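Local coordinates for anopheles Plasmodium-responsive Leucine-rich repeat protein 1B (Anopheles gambiae, PDB 4XGO), which probably takes part in the mosquito's response to Plasmodium, with LRIM1 as a likely partner, this chain being its leucine-rich repeat domain, at residues L28-L33 with Q50-R55; N57-L62 with L76-N81; N308-L313 with L339-S344. All coordinates share one frame; numbering follows the deposited sequence. Where two conformers were deposited one is given.

Interaction 1: L28-L33 with Q50-R55; sequences LNLNGL and QKLYMR
N31 lies across the backbone of Y53, M54 and R55, and its side chain is a good example of an amide that continues a strand pairing after the strands themselves have ended. Its CB rests 3.5 Å from R55 O. One atom further, CG faces both the R55 nitrogen and Y53 CB, and from there the amide divides its work. Because CG stands anti to the carbonyl carbon (chi1 -69°), OD1 lands over the backbone and takes the R55 N-H at 2.8 Å, the donor coming from above the carbonyl plane. The same oxygen is pressed close to Y53, at 3.1 Å from Y53 CB. The other branch, ND2, lies near both Y53 CB and R55 CD, while the N31 carbonyl oxygen accepts from N31 of the second subunit.

Before this point the segments pair as parallel strands, L28 beside L52 and N29 beside Y53, in the LxxLxL pattern that builds the concave surface of a leucine-rich repeat solenoid. Straight bonds link L28 N to K51 O and Y53 N to L28 O; L30 N then binds Y53 O at 2.7 Å. On the core side the leucines lie side by side and point the same way, L28 CD2 reaching L52 CD1 at 3.9 Å, and L30 CB meets M54 CG in the next equivalent pair. N29 and Y53 occupy the other face, where OD1 of N29 sits at the ring edge. That oxygen also accepts from N31 N at 2.9 Å, an Asx turn that leads into the type II turn L30 to L33, in which G32 N binds R55 O. The R55 guanidinium itself is held by D79 and by the G32 carbonyl of the second subunit.

Interaction 2: N57-L62 with L76-N81; sequences NVIRYL and LMLDRN. With ACT (acetate ion), chain F.
N81 is the asparagine that ends the LxxLxLxxN repeat consensus, and it lies against the turn of the preceding repeat, where it meets N57 and I59. Its OD1 accepts the I59 N-H at 3.0 Å in a nearly straight bond (170°), the donor tilted 23° from the carbonyl plane. The oxygen is packed closely besides, with N57 CB only 3.1 Å away and the CG1 and CD1 of I59 alongside. On the other branch, ND2 gives to L78 O at 3.1 Å; that oxygen lies in the plane of the N81 amide, while ND2 stands above the plane of the L78 carbonyl. A second acceptor, M54 O, also binds ND2, so both ends of this buried amide are gripped by main-chain atoms.

N57 holds the equivalent place one repeat earlier, its OD1 taking the amides of L33 and I35 and its ND2 giving to M54 O and L30 O. Such a row of buried asparagines, each spanning from one turn to the next, is one of the ways leucine-rich repeat proteins join successive coils. Beneath it the apolar core closes. CG1 of I59 stands anti to the carbonyl carbon and the chain then runs on extended (chi2 159°), taking CD1 across the L78 side chain at about a right angle, to 3.7 Å from L78 CD2. The other branch of L78 meets L62 tip to tip, CD1 to CD1 at 4.2 Å.

At the exposed R80, the carbonyl oxygen receives a weak bond from N57 N at 3.3 Å. The arginine chain bends at chi2 and presents its guanidinium edge to an acetate ion, probably from the crystallisation liquor. NE binds OXT of the acetate at 2.8 Å, and NH2 reaches the same oxygen.

Interaction 3: N308-L313 with L339-S344; sequences NSLRAL and LCCKES
The guanidinium of R311 and the carboxylate of E343 meet edge to edge, their planes 23° apart and nearly coplanar, in a two-pronged salt bridge at the cysteine-rich C-terminal cap of the solenoid. The R311 chain bends at chi3 (-71°), which helps bring the guanidinium edge to E343. NH1 binds E343 OE2 at 3.0 Å almost in a straight line, and NH2 binds E343 OE1 at 2.9 Å on its syn lone pair. This end-on grip fixes the rotation of both groups. It is reinforced from within the helix, since NH2 also gives to N308 OD1, and from strand 334-336, where E336 pairs with R311 NH1 and H334 NE2 is hydrogen-bonded to E343 OE2.

Deeper in, L310 points at strand 339-342 and supplies the apolar part of the contact. Its CD2 sits between two residues, 3.9 Å from L339 CB and 3.8 Å from C341 CB. C341 is tied by a disulfide to C307, at the start of the same helix, while C340 on the other side of the strand bonds to C329. At the exposed end a water accepts from N308 N at 3.0 Å and, weakly, from S344 N.

Along the chain the three contacts follow in series, and they sit near the two ends of an elongated repeat domain. Interactions 1 and 2 are neighbours, their centres 10 Å apart, sharing the step from strand 51-53 to strand 75-77; M54 N meets M77 O there, and M54 CB packs on L78 CD2. Interaction 1 also lies against the second subunit, whereas no other protein chain of the assembly touches 57-62 with 76-81. Interaction 3 is about 62 Å from interaction 1 and 59 Å from interaction 2, between centres, on the opposite side of the chain's centre. Interactions 1 and 2 sample the repeat-to-repeat pairing that runs on to strand 297-299; interaction 3 belongs to the disulfide-linked element closing the C-terminal end.

Interaction 1: L28-L33 with Q50-R55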
ATOM      1  N   LEU A  28      23.397 -10.234   4.327  1.00 15.80           N
ATOM      2  CA  LEU A  28      23.217 -10.115   2.897  1.00 15.50           C
ATOM      3  C   LEU A  28      21.922  -9.385   2.631  1.00 14.98           C
ATOM      4  O   LEU A  28      20.844  -9.884   2.948  1.00 14.40           O
ATOM      5  CB  LEU A  28      23.239 -11.496   2.218  1.00 16.00           C
ATOM      6  CG  LEU A  28      22.957 -11.488   0.712  1.00 16.54           C
ATOM      7  CD1 LEU A  28      23.997 -10.650  -0.018  1.00 17.41           C
ATOM      8  CD2 LEU A  28      22.898 -12.882   0.120  1.00 17.03           C
ATOM      9  N   ASN A  29      22.032  -8.213   2.031  1.00 14.48           N
ATOM     10  CA  ASN A  29      20.858  -7.433   1.681  1.00 13.94           C
ATOM     11  C   ASN A  29      20.475  -7.593   0.203  1.00 13.97           C
ATOM     12  O   ASN A  29      21.097  -7.006  -0.691  1.00 14.08           O
ATOM     13  CB  ASN A  29      21.042  -5.963   2.044  1.00 13.99           C
ATOM     14  CG  ASN A  29      19.762  -5.167   1.851  1.00 13.59           C
ATOM     15  OD1 ASN A  29      18.696  -5.749   1.661  1.00 12.88           O
ATOM     16  ND2 ASN A  29      19.851  -3.843   1.925  1.00 13.68           N
ATOM     17  N   LEU A  30      19.444  -8.411  -0.036  1.00 13.58           N
ATOM     18  CA  LEU A  30      18.865  -8.586  -1.345  1.00 13.70           C
ATOM     19  C   LEU A  30      17.501  -7.928  -1.408  1.00 13.30           C
ATOM     20  O   LEU A  30      16.680  -8.240  -2.282  1.00 13.52           O
ATOM     21  CB  LEU A  30      18.741 -10.069  -1.670  1.00 14.11           C
ATOM     22  CG  LEU A  30      20.028 -10.877  -1.644  1.00 14.64           C
ATOM     23  CD1 LEU A  30      19.728 -12.348  -1.961  1.00 14.82           C
ATOM     24  CD2 LEU A  30      21.059 -10.296  -2.596  1.00 15.38           C
ATOM     25  N   ASN A  31      17.241  -6.992  -0.501  1.00 12.73           N
ATOM     26  CA  ASN A  31      15.949  -6.301  -0.533  1.00 12.44           C
ATOM     27  C   ASN A  31      15.803  -5.497  -1.819  1.00 12.87           C
ATOM     28  O   ASN A  31      16.765  -4.849  -2.255  1.00 12.82           O
ATOM     29  CB  ASN A  31      15.850  -5.295   0.602  1.00 12.10           C
ATOM     30  CG  ASN A  31      15.766  -5.942   1.969  1.00 11.90           C
ATOM     31  OD1 ASN A  31      15.535  -7.147   2.113  1.00 11.49           O
ATOM     32  ND2 ASN A  31      15.978  -5.130   2.988  1.00 11.94           N
ATOM     33  N   GLY A  32      14.603  -5.477  -2.377  1.00 13.03           N
ATOM     34  CA  GLY A  32      14.244  -4.521  -3.414  1.00 13.99           C
ATOM     35  C   GLY A  32      14.962  -4.725  -4.743  1.00 15.26           C
ATOM     36  O   GLY A  32      15.157  -3.764  -5.487  1.00 15.53           O
ATOM     37  N   LEU A  33      15.352  -5.972  -5.041  1.00 16.14           N
ATOM     38  CA  LEU A  33      16.105  -6.259  -6.286  1.00 17.48           C
ATOM     39  C   LEU A  33      15.261  -6.928  -7.378  1.00 19.34           C
ATOM     40  O   LEU A  33      15.816  -7.421  -8.361  1.00 19.85           O
ATOM     41  CB  LEU A  33      17.360  -7.074  -5.988  1.00 17.14           C
ATOM     42  CG  LEU A  33      18.368  -6.447  -5.028  1.00 16.85           C
ATOM     43  CD1 LEU A  33      19.551  -7.363  -4.759  1.00 16.85           C
ATOM     44  CD2 LEU A  33      18.854  -5.076  -5.530  1.00 17.23           C
ATOM     45  N   GLN A  50      24.355 -15.095   8.093  1.00 18.71           N
ATOM     46  CA  GLN A  50      23.604 -15.193   9.329  1.00 18.69           C
ATOM     47  C   GLN A  50      22.304 -14.395   9.253  1.00 17.23           C
ATOM     48  O   GLN A  50      21.331 -14.773   9.873  1.00 16.94           O
ATOM     49  CB  GLN A  50      24.430 -14.684  10.483  1.00 20.58           C
ATOM     50  CG  GLN A  50      25.628 -15.579  10.776  1.00 22.66           C
ATOM     51  CD  GLN A  50      26.492 -15.020  11.871  1.00 25.18           C
ATOM     52  OE1 GLN A  50      26.033 -14.232  12.695  1.00 27.87           O
ATOM     53  NE2 GLN A  50      27.761 -15.408  11.879  1.00 27.17           N
ATOM     54  N   LYS A  51      22.313 -13.273   8.535  1.00 16.55           N
ATOM     55  CA  LYS A  51      21.092 -12.460   8.347  1.00 15.77           C
ATOM     56  C   LYS A  51      20.825 -12.267   6.870  1.00 15.13           C
ATOM     57  O   LYS A  51      21.664 -11.737   6.131  1.00 15.30           O
ATOM     58  CB  LYS A  51      21.216 -11.106   9.036  1.00 16.45           C
ATOM     59  CG  LYS A  51      21.527 -11.200  10.511  1.00 17.35           C
ATOM     60  CD  LYS A  51      21.374  -9.832  11.155  1.00 18.81           C
ATOM     61  CE  LYS A  51      21.763  -9.894  12.618  1.00 20.25           C
ATOM     62  NZ  LYS A  51      21.718  -8.540  13.234  1.00 21.34           N
ATOM     63  N   LEU A  52      19.649 -12.707   6.428  1.00 13.80           N
ATOM     64  CA  LEU A  52      19.305 -12.689   5.017  1.00 13.64           C
ATOM     65  C   LEU A  52      18.069 -11.843   4.803  1.00 13.26           C
ATOM     66  O   LEU A  52      16.998 -12.172   5.314  1.00 12.21           O
ATOM     67  CB  LEU A  52      19.048 -14.105   4.518  1.00 13.92           C
ATOM     68  CG  LEU A  52      18.647 -14.303   3.063  1.00 14.34           C
ATOM     69  CD1 LEU A  52      19.666 -13.669   2.136  1.00 14.70           C
ATOM     70  CD2 LEU A  52      18.475 -15.809   2.798  1.00 14.63           C
ATOM     71  N   TYR A  53      18.239 -10.744   4.077  1.00 12.95           N
ATOM     72  CA  TYR A  53      17.146  -9.816   3.815  1.00 12.71           C
ATOM     73  C   TYR A  53      16.713  -9.926   2.365  1.00 12.96           C
ATOM     74  O   TYR A  53      17.518  -9.666   1.458  1.00 12.90           O
ATOM     75  CB  TYR A  53      17.565  -8.381   4.121  1.00 12.68           C
ATOM     76  CG  TYR A  53      18.205  -8.124   5.461  1.00 12.85           C
ATOM     77  CD1 TYR A  53      17.858  -8.855   6.584  1.00 13.03           C
ATOM     78  CD2 TYR A  53      19.135  -7.083   5.610  1.00 13.44           C
ATOM     79  CE1 TYR A  53      18.406  -8.586   7.818  1.00 13.46           C
ATOM     80  CE2 TYR A  53      19.688  -6.788   6.848  1.00 13.66           C
ATOM     81  CZ  TYR A  53      19.338  -7.538   7.942  1.00 14.04           C
ATOM     82  OH  TYR A  53      19.877  -7.252   9.180  1.00 15.20           O
ATOM     83  N   MET A  54      15.462 -10.357   2.140  1.00 12.88           N
ATOM     84  CA  MET A  54      14.889 -10.457   0.785  1.00 13.52           C
ATOM     85  C   MET A  54      13.503  -9.795   0.705  1.00 13.40           C
ATOM     86  O   MET A  54      12.607 -10.228  -0.041  1.00 13.37           O
ATOM     87  CB  MET A  54      14.849 -11.929   0.320  1.00 14.62           C
ATOM     88  CG  MET A  54      16.219 -12.560   0.286  1.00 15.62           C
ATOM     89  SD  MET A  54      16.183 -14.244  -0.390  1.00 18.25           S
ATOM     90  CE  MET A  54      15.793 -15.166   1.062  1.00 18.30           C
ATOM     91  N   ARG A  55      13.365  -8.702   1.444  1.00 13.16           N
ATOM     92  CA  ARG A  55      12.120  -7.934   1.502  1.00 13.21           C
ATOM     93  C   ARG A  55      11.915  -7.147   0.190  1.00 12.91           C
ATOM     94  O   ARG A  55      12.879  -6.827  -0.501  1.00 12.23           O
ATOM     95  CB  ARG A  55      12.190  -6.892   2.634  1.00 14.04           C
ATOM     96  CG  ARG A  55      12.616  -7.366   4.021  1.00 14.95           C
ATOM     97  CD  ARG A  55      12.792  -6.158   4.962  1.00 16.48           C
ATOM     98  NE  ARG A  55      11.485  -5.741   5.469  1.00 18.13           N
ATOM     99  CZ  ARG A  55      11.107  -4.511   5.801  1.00 20.48           C
ATOM    100  NH1 ARG A  55      11.905  -3.464   5.693  1.00 21.39           N
ATOM    101  NH2 ARG A  55       9.872  -4.320   6.235  1.00 21.96           N
TER

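Interaction 2: N57-L62 with L76-N81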
ATOM      1  N   ASN A  57      10.590  -7.860  -2.801  1.00 13.93           N
ATOM      2  CA  ASN A  57      10.879  -8.477  -4.081  1.00 14.64           C
ATOM      3  C   ASN A  57       9.568  -8.989  -4.662  1.00 15.56           C
ATOM      4  O   ASN A  57       8.485  -8.535  -4.272  1.00 15.60           O
ATOM      5  CB  ASN A  57      11.933  -9.576  -3.890  1.00 14.15           C
ATOM      6  CG  ASN A  57      13.336  -9.018  -3.719  1.00 13.93           C
ATOM      7  OD1 ASN A  57      13.896  -8.397  -4.641  1.00 14.13           O
ATOM      8  ND2 ASN A  57      13.915  -9.239  -2.557  1.00 13.38           N
ATOM      9  N   VAL A  58       9.635  -9.930  -5.597  1.00 16.82           N
ATOM     10  CA  VAL A  58       8.410 -10.484  -6.174  1.00 18.15           C
ATOM     11  C   VAL A  58       8.473 -12.008  -6.142  1.00 18.34           C
ATOM     12  O   VAL A  58       8.078 -12.683  -7.092  1.00 19.51           O
ATOM     13  CB  VAL A  58       8.139  -9.932  -7.599  1.00 19.55           C
ATOM     14  CG1 VAL A  58       7.645  -8.490  -7.512  1.00 20.08           C
ATOM     15  CG2 VAL A  58       9.373 -10.017  -8.469  1.00 20.15           C
ATOM     16  N   ILE A  59       8.937 -12.537  -5.017  1.00 17.73           N
ATOM     17  CA  ILE A  59       9.184 -13.957  -4.873  1.00 17.75           C
ATOM     18  C   ILE A  59       7.843 -14.678  -4.727  1.00 18.21           C
ATOM     19  O   ILE A  59       7.031 -14.338  -3.867  1.00 17.09           O
ATOM     20  CB  ILE A  59      10.096 -14.259  -3.667  1.00 17.03           C
ATOM     21  CG1 ILE A  59      11.489 -13.635  -3.860  1.00 16.81           C
ATOM     22  CG2 ILE A  59      10.211 -15.763  -3.449  1.00 17.34           C
ATOM     23  CD1 ILE A  59      12.256 -13.441  -2.563  1.00 16.17           C
ATOM     24  N   ARG A  60       7.618 -15.669  -5.592  1.00 19.70           N
ATOM     25  CA  ARG A  60       6.348 -16.412  -5.619  1.00 21.10           C
ATOM     26  C   ARG A  60       6.426 -17.751  -4.889  1.00 21.01           C
ATOM     27  O   ARG A  60       5.442 -18.183  -4.274  1.00 20.47           O
ATOM     28  CB  ARG A  60       5.912 -16.608  -7.071  1.00 23.41           C
ATOM     29  CG  ARG A  60       4.595 -17.326  -7.255  1.00 25.67           C
ATOM     30  CD  ARG A  60       3.392 -16.499  -6.854  1.00 26.86           C
ATOM     31  NE  ARG A  60       2.196 -17.343  -6.864  1.00 29.04           N
ATOM     32  CZ  ARG A  60       1.791 -18.105  -5.850  1.00 30.36           C
ATOM     33  NH1 ARG A  60       2.468 -18.139  -4.702  1.00 29.68           N
ATOM     34  NH2 ARG A  60       0.691 -18.842  -5.991  1.00 32.94           N
ATOM     35  N   TYR A  61       7.583 -18.409  -4.974  1.00 21.69           N
ATOM     36  CA  TYR A  61       7.831 -19.701  -4.321  1.00 22.11           C
ATOM     37  C   TYR A  61       9.221 -19.749  -3.735  1.00 21.01           C
ATOM     38  O   TYR A  61      10.148 -19.132  -4.269  1.00 20.34           O
ATOM     39  CB  TYR A  61       7.756 -20.859  -5.332  1.00 24.31           C
ATOM     40  CG  TYR A  61       6.521 -20.870  -6.163  1.00 26.12           C
ATOM     41  CD1 TYR A  61       5.309 -21.295  -5.630  1.00 27.30           C
ATOM     42  CD2 TYR A  61       6.557 -20.455  -7.489  1.00 27.41           C
ATOM     43  CE1 TYR A  61       4.155 -21.299  -6.403  1.00 28.98           C
ATOM     44  CE2 TYR A  61       5.413 -20.457  -8.267  1.00 29.14           C
ATOM     45  CZ  TYR A  61       4.223 -20.879  -7.725  1.00 29.63           C
ATOM     46  OH  TYR A  61       3.091 -20.873  -8.507  1.00 33.16           O
ATOM     47  N   LEU A  62       9.366 -20.491  -2.640  1.00 20.22           N
ATOM     48  CA  LEU A  62      10.669 -20.856  -2.112  1.00 19.91           C
ATOM     49  C   LEU A  62      10.919 -22.342  -2.391  1.00 20.38           C
ATOM     50  O   LEU A  62      10.076 -23.167  -2.043  1.00 20.27           O
ATOM     51  CB  LEU A  62      10.727 -20.651  -0.605  1.00 19.39           C
ATOM     52  CG  LEU A  62      10.601 -19.229  -0.059  1.00 19.37           C
ATOM     53  CD1 LEU A  62      10.553 -19.307   1.457  1.00 19.28           C
ATOM     54  CD2 LEU A  62      11.737 -18.334  -0.503  1.00 19.60           C
ATOM     55  N   LEU A  76      15.760 -13.940   9.063  1.00 12.72           N
ATOM     56  CA  LEU A  76      15.272 -14.036   7.699  1.00 12.62           C
ATOM     57  C   LEU A  76      14.095 -13.079   7.548  1.00 12.62           C
ATOM     58  O   LEU A  76      13.124 -13.209   8.261  1.00 11.89           O
ATOM     59  CB  LEU A  76      14.825 -15.464   7.379  1.00 12.95           C
ATOM     60  CG  LEU A  76      14.219 -15.691   5.999  1.00 13.19           C
ATOM     61  CD1 LEU A  76      15.251 -15.491   4.910  1.00 13.29           C
ATOM     62  CD2 LEU A  76      13.617 -17.081   5.898  1.00 13.51           C
ATOM     63  N   MET A  77      14.206 -12.163   6.588  1.00 13.15           N
ATOM     64  CA  MET A  77      13.146 -11.191   6.336  0.50 12.98           C
ATOM     65  C   MET A  77      12.699 -11.294   4.897  1.00 13.07           C
ATOM     66  O   MET A  77      13.487 -11.080   3.946  1.00 12.82           O
ATOM     67  CB  MET A  77      13.625  -9.789   6.683  0.50 13.32           C
ATOM     68  CG  MET A  77      14.154  -9.719   8.098  0.50 13.60           C
ATOM     69  SD  MET A  77      14.343  -8.037   8.669  0.50 14.16           S
ATOM     70  CE  MET A  77      12.698  -7.717   9.299  0.50 14.30           C
ATOM     71  N   LEU A  78      11.431 -11.683   4.740  1.00 12.51           N
ATOM     72  CA  LEU A  78      10.829 -11.901   3.435  1.00 12.89           C
ATOM     73  C   LEU A  78       9.532 -11.140   3.306  1.00 12.60           C
ATOM     74  O   LEU A  78       8.671 -11.511   2.504  1.00 12.25           O
ATOM     75  CB  LEU A  78      10.582 -13.405   3.220  1.00 13.46           C
ATOM     76  CG  LEU A  78      11.797 -14.084   2.613  1.00 14.37           C
ATOM     77  CD1 LEU A  78      11.733 -15.575   2.887  1.00 15.29           C
ATOM     78  CD2 LEU A  78      11.803 -13.798   1.122  1.00 14.95           C
ATOM     79  N   ASP A  79       9.438 -10.022   4.025  1.00 12.44           N
ATOM     80  CA  ASP A  79       8.240  -9.179   3.963  1.00 13.29           C
ATOM     81  C   ASP A  79       8.060  -8.642   2.560  1.00 13.50           C
ATOM     82  O   ASP A  79       9.042  -8.391   1.857  1.00 12.81           O
ATOM     83  CB  ASP A  79       8.306  -8.015   4.939  1.00 13.79           C
ATOM     84  CG  ASP A  79       8.896  -8.404   6.258  1.00 14.83           C
ATOM     85  OD1 ASP A  79       8.170  -8.867   7.168  1.00 15.52           O
ATOM     86  OD2 ASP A  79      10.130  -8.259   6.362  1.00 15.03           O
ATOM     87  N   ARG A  80       6.807  -8.464   2.153  1.00 13.64           N
ATOM     88  CA  ARG A  80       6.476  -7.834   0.878  1.00 15.01           C
ATOM     89  C   ARG A  80       6.970  -8.651  -0.297  1.00 15.14           C
ATOM     90  O   ARG A  80       7.817  -8.202  -1.078  1.00 15.00           O
ATOM     91  CB  ARG A  80       7.021  -6.399   0.798  1.00 16.69           C
ATOM     92  CG  ARG A  80       6.389  -5.474   1.801  1.00 19.00           C
ATOM     93  CD  ARG A  80       5.078  -4.962   1.272  1.00 21.87           C
ATOM     94  NE  ARG A  80       4.487  -4.049   2.242  1.00 25.30           N
ATOM     95  CZ  ARG A  80       3.319  -3.448   2.090  1.00 28.52           C
ATOM     96  NH1 ARG A  80       2.573  -3.667   1.009  1.00 30.70           N
ATOM     97  NH2 ARG A  80       2.885  -2.640   3.052  1.00 31.40           N
ATOM     98  N   ASN A  81       6.446  -9.868  -0.381  1.00 14.35           N
ATOM     99  CA  ASN A  81       6.661 -10.736  -1.541  1.00 14.70           C
ATOM    100  C   ASN A  81       5.307 -11.374  -1.899  1.00 15.54           C
ATOM    101  O   ASN A  81       4.256 -10.889  -1.465  1.00 14.67           O
ATOM    102  CB  ASN A  81       7.740 -11.763  -1.225  1.00 14.06           C
ATOM    103  CG  ASN A  81       9.130 -11.208  -1.393  1.00 13.91           C
ATOM    104  OD1 ASN A  81       9.596 -11.015  -2.526  1.00 13.70           O
ATOM    105  ND2 ASN A  81       9.814 -10.971  -0.285  1.00 13.28           N
TER
HETATM  106  C   ACT F1004       6.356  -3.631   5.286  1.00 44.14           C
HETATM  107  O   ACT F1004       7.310  -3.088   5.879  1.00 46.81           O
HETATM  108  OXT ACT F1004       5.534  -3.004   4.576  1.00 45.51           O
HETATM  109  CH3 ACT F1004       6.218  -5.102   5.430  1.00 42.97           C

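Interaction 3: N308-L313 with L339-S344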
ATOM      1  N   ASN A 308     -29.028  15.787  37.846  1.00 26.53           N
ATOM      2  CA  ASN A 308     -28.604  15.664  39.247  1.00 28.23           C
ATOM      3  C   ASN A 308     -27.386  14.739  39.388  1.00 27.01           C
ATOM      4  O   ASN A 308     -26.440  15.050  40.105  1.00 28.01           O
ATOM      5  CB  ASN A 308     -29.770  15.191  40.121  1.00 30.17           C
ATOM      6  CG  ASN A 308     -30.817  16.276  40.322  1.00 32.37           C
ATOM      7  OD1 ASN A 308     -30.488  17.468  40.358  1.00 36.35           O
ATOM      8  ND2 ASN A 308     -32.085  15.878  40.431  1.00 33.61           N
ATOM      9  N   SER A 309     -27.386  13.635  38.652  1.00 25.42           N
ATOM     10  CA  SER A 309     -26.247  12.714  38.675  1.00 24.51           C
ATOM     11  C   SER A 309     -25.005  13.339  38.054  1.00 24.26           C
ATOM     12  O   SER A 309     -23.897  13.244  38.591  1.00 25.00           O
ATOM     13  CB  SER A 309     -26.595  11.437  37.906  1.00 23.67           C
ATOM     14  OG  SER A 309     -25.595  10.451  38.091  1.00 22.54           O
ATOM     15  N   LEU A 310     -25.184  13.952  36.892  1.00 24.07           N
ATOM     16  CA  LEU A 310     -24.092  14.640  36.217  1.00 24.74           C
ATOM     17  C   LEU A 310     -23.508  15.752  37.091  1.00 26.83           C
ATOM     18  O   LEU A 310     -22.287  15.865  37.222  1.00 27.27           O
ATOM     19  CB  LEU A 310     -24.603  15.226  34.899  1.00 24.23           C
ATOM     20  CG  LEU A 310     -23.600  15.885  33.964  1.00 23.89           C
ATOM     21  CD1 LEU A 310     -22.562  14.877  33.509  1.00 23.83           C
ATOM     22  CD2 LEU A 310     -24.347  16.455  32.774  1.00 24.11           C
ATOM     23  N   ARG A 311     -24.377  16.561  37.685  1.00 29.47           N
ATOM     24  CA  ARG A 311     -23.929  17.639  38.581  1.00 32.10           C
ATOM     25  C   ARG A 311     -23.211  17.105  39.817  1.00 34.17           C
ATOM     26  O   ARG A 311     -22.225  17.695  40.257  1.00 35.24           O
ATOM     27  CB  ARG A 311     -25.093  18.518  39.010  1.00 32.96           C
ATOM     28  CG  ARG A 311     -25.525  19.501  37.940  1.00 33.27           C
ATOM     29  CD  ARG A 311     -26.449  20.551  38.522  1.00 33.40           C
ATOM     30  NE  ARG A 311     -27.760  20.016  38.865  1.00 33.83           N
ATOM     31  CZ  ARG A 311     -28.864  20.178  38.144  1.00 33.97           C
ATOM     32  NH1 ARG A 311     -28.846  20.862  37.001  1.00 34.87           N
ATOM     33  NH2 ARG A 311     -30.002  19.648  38.566  1.00 34.81           N
ATOM     34  N   ALA A 312     -23.700  15.991  40.364  1.00 35.14           N
ATOM     35  CA  ALA A 312     -23.008  15.303  41.461  1.00 36.65           C
ATOM     36  C   ALA A 312     -21.630  14.812  41.034  1.00 36.51           C
ATOM     37  O   ALA A 312     -20.702  14.770  41.837  1.00 38.70           O
ATOM     38  CB  ALA A 312     -23.844  14.142  41.977  1.00 36.29           C
ATOM     39  N   LEU A 313     -21.505  14.427  39.768  1.00 37.51           N
ATOM     40  CA  LEU A 313     -20.234  13.978  39.203  1.00 38.82           C
ATOM     41  C   LEU A 313     -19.201  15.110  39.138  1.00 40.79           C
ATOM     42  O   LEU A 313     -18.024  14.898  39.448  1.00 41.50           O
ATOM     43  CB  LEU A 313     -20.466  13.400  37.798  1.00 39.22           C
ATOM     44  CG  LEU A 313     -19.622  12.230  37.320  1.00 39.52           C
ATOM     45  CD1 LEU A 313     -19.713  11.050  38.275  1.00 40.00           C
ATOM     46  CD2 LEU A 313     -20.090  11.820  35.932  1.00 38.34           C
ATOM     47  N   LEU A 339     -22.276  19.537  28.753  1.00 16.57           N
ATOM     48  CA  LEU A 339     -22.802  18.168  28.549  1.00 16.48           C
ATOM     49  C   LEU A 339     -24.321  18.140  28.690  1.00 16.12           C
ATOM     50  O   LEU A 339     -24.878  18.753  29.603  1.00 17.12           O
ATOM     51  CB  LEU A 339     -22.171  17.217  29.567  1.00 16.37           C
ATOM     52  CG  LEU A 339     -20.684  16.948  29.331  1.00 16.57           C
ATOM     53  CD1 LEU A 339     -20.013  16.529  30.633  1.00 17.22           C
ATOM     54  CD2 LEU A 339     -20.469  15.900  28.248  1.00 16.08           C
ATOM     55  N   CYS A 340     -25.001  17.406  27.809  1.00 16.31           N
ATOM     56  CA  CYS A 340     -26.466  17.395  27.806  1.00 16.65           C
ATOM     57  C   CYS A 340     -27.028  16.616  28.981  1.00 16.85           C
ATOM     58  O   CYS A 340     -26.537  15.531  29.305  1.00 16.11           O
ATOM     59  CB  CYS A 340     -27.014  16.757  26.534  1.00 17.29           C
ATOM     60  SG  CYS A 340     -26.564  17.693  25.073  1.00 18.67           S
ATOM     61  N   CYS A 341     -28.069  17.147  29.602  1.00 17.48           N
ATOM     62  CA  CYS A 341     -28.759  16.407  30.634  1.00 18.90           C
ATOM     63  C   CYS A 341     -30.198  16.862  30.759  1.00 19.48           C
ATOM     64  O   CYS A 341     -30.550  17.985  30.381  1.00 18.88           O
ATOM     65  CB  CYS A 341     -28.030  16.534  31.981  1.00 20.22           C
ATOM     66  SG  CYS A 341     -28.103  18.203  32.710  1.00 22.32           S
ATOM     67  N   LYS A 342     -31.019  15.975  31.308  1.00 20.72           N
ATOM     68  CA  LYS A 342     -32.444  16.234  31.506  1.00 23.12           C
ATOM     69  C   LYS A 342     -32.730  16.340  32.986  1.00 25.18           C
ATOM     70  O   LYS A 342     -32.255  15.526  33.774  1.00 24.23           O
ATOM     71  CB  LYS A 342     -33.247  15.095  30.892  1.00 24.54           C
ATOM     72  CG  LYS A 342     -34.762  15.227  30.990  1.00 27.08           C
ATOM     73  CD  LYS A 342     -35.413  14.017  30.358  1.00 29.55           C
ATOM     74  CE  LYS A 342     -36.928  14.120  30.360  1.00 32.46           C
ATOM     75  NZ  LYS A 342     -37.506  12.761  30.128  1.00 34.48           N
ATOM     76  N   GLU A 343     -33.516  17.353  33.361  1.00 28.67           N
ATOM     77  CA  GLU A 343     -33.860  17.583  34.756  1.00 32.40           C
ATOM     78  C   GLU A 343     -34.966  16.610  35.157  1.00 35.41           C
ATOM     79  O   GLU A 343     -35.776  16.216  34.327  1.00 35.79           O
ATOM     80  CB  GLU A 343     -34.333  19.029  34.956  1.00 33.13           C
ATOM     81  CG  GLU A 343     -33.304  20.092  34.576  1.00 33.45           C
ATOM     82  CD  GLU A 343     -32.211  20.275  35.614  1.00 34.09           C
ATOM     83  OE1 GLU A 343     -32.207  19.557  36.632  1.00 36.78           O
ATOM     84  OE2 GLU A 343     -31.342  21.151  35.413  1.00 35.57           O
ATOM     85  N   SER A 344     -34.982  16.208  36.420  1.00 41.54           N
ATOM     86  CA  SER A 344     -36.040  15.336  36.941  1.00 45.75           C
ATOM     87  C   SER A 344     -37.254  16.170  37.338  1.00 48.03           C
ATOM     88  O   SER A 344     -38.247  16.217  36.611  1.00 51.70           O
ATOM     89  CB  SER A 344     -35.534  14.554  38.150  1.00 47.51           C
ATOM     90  OG  SER A 344     -34.999  15.437  39.121  1.00 49.64           O
TER
HETATM   91  O   HOH W   1     -31.952  15.342  37.511  1.00 36.20           O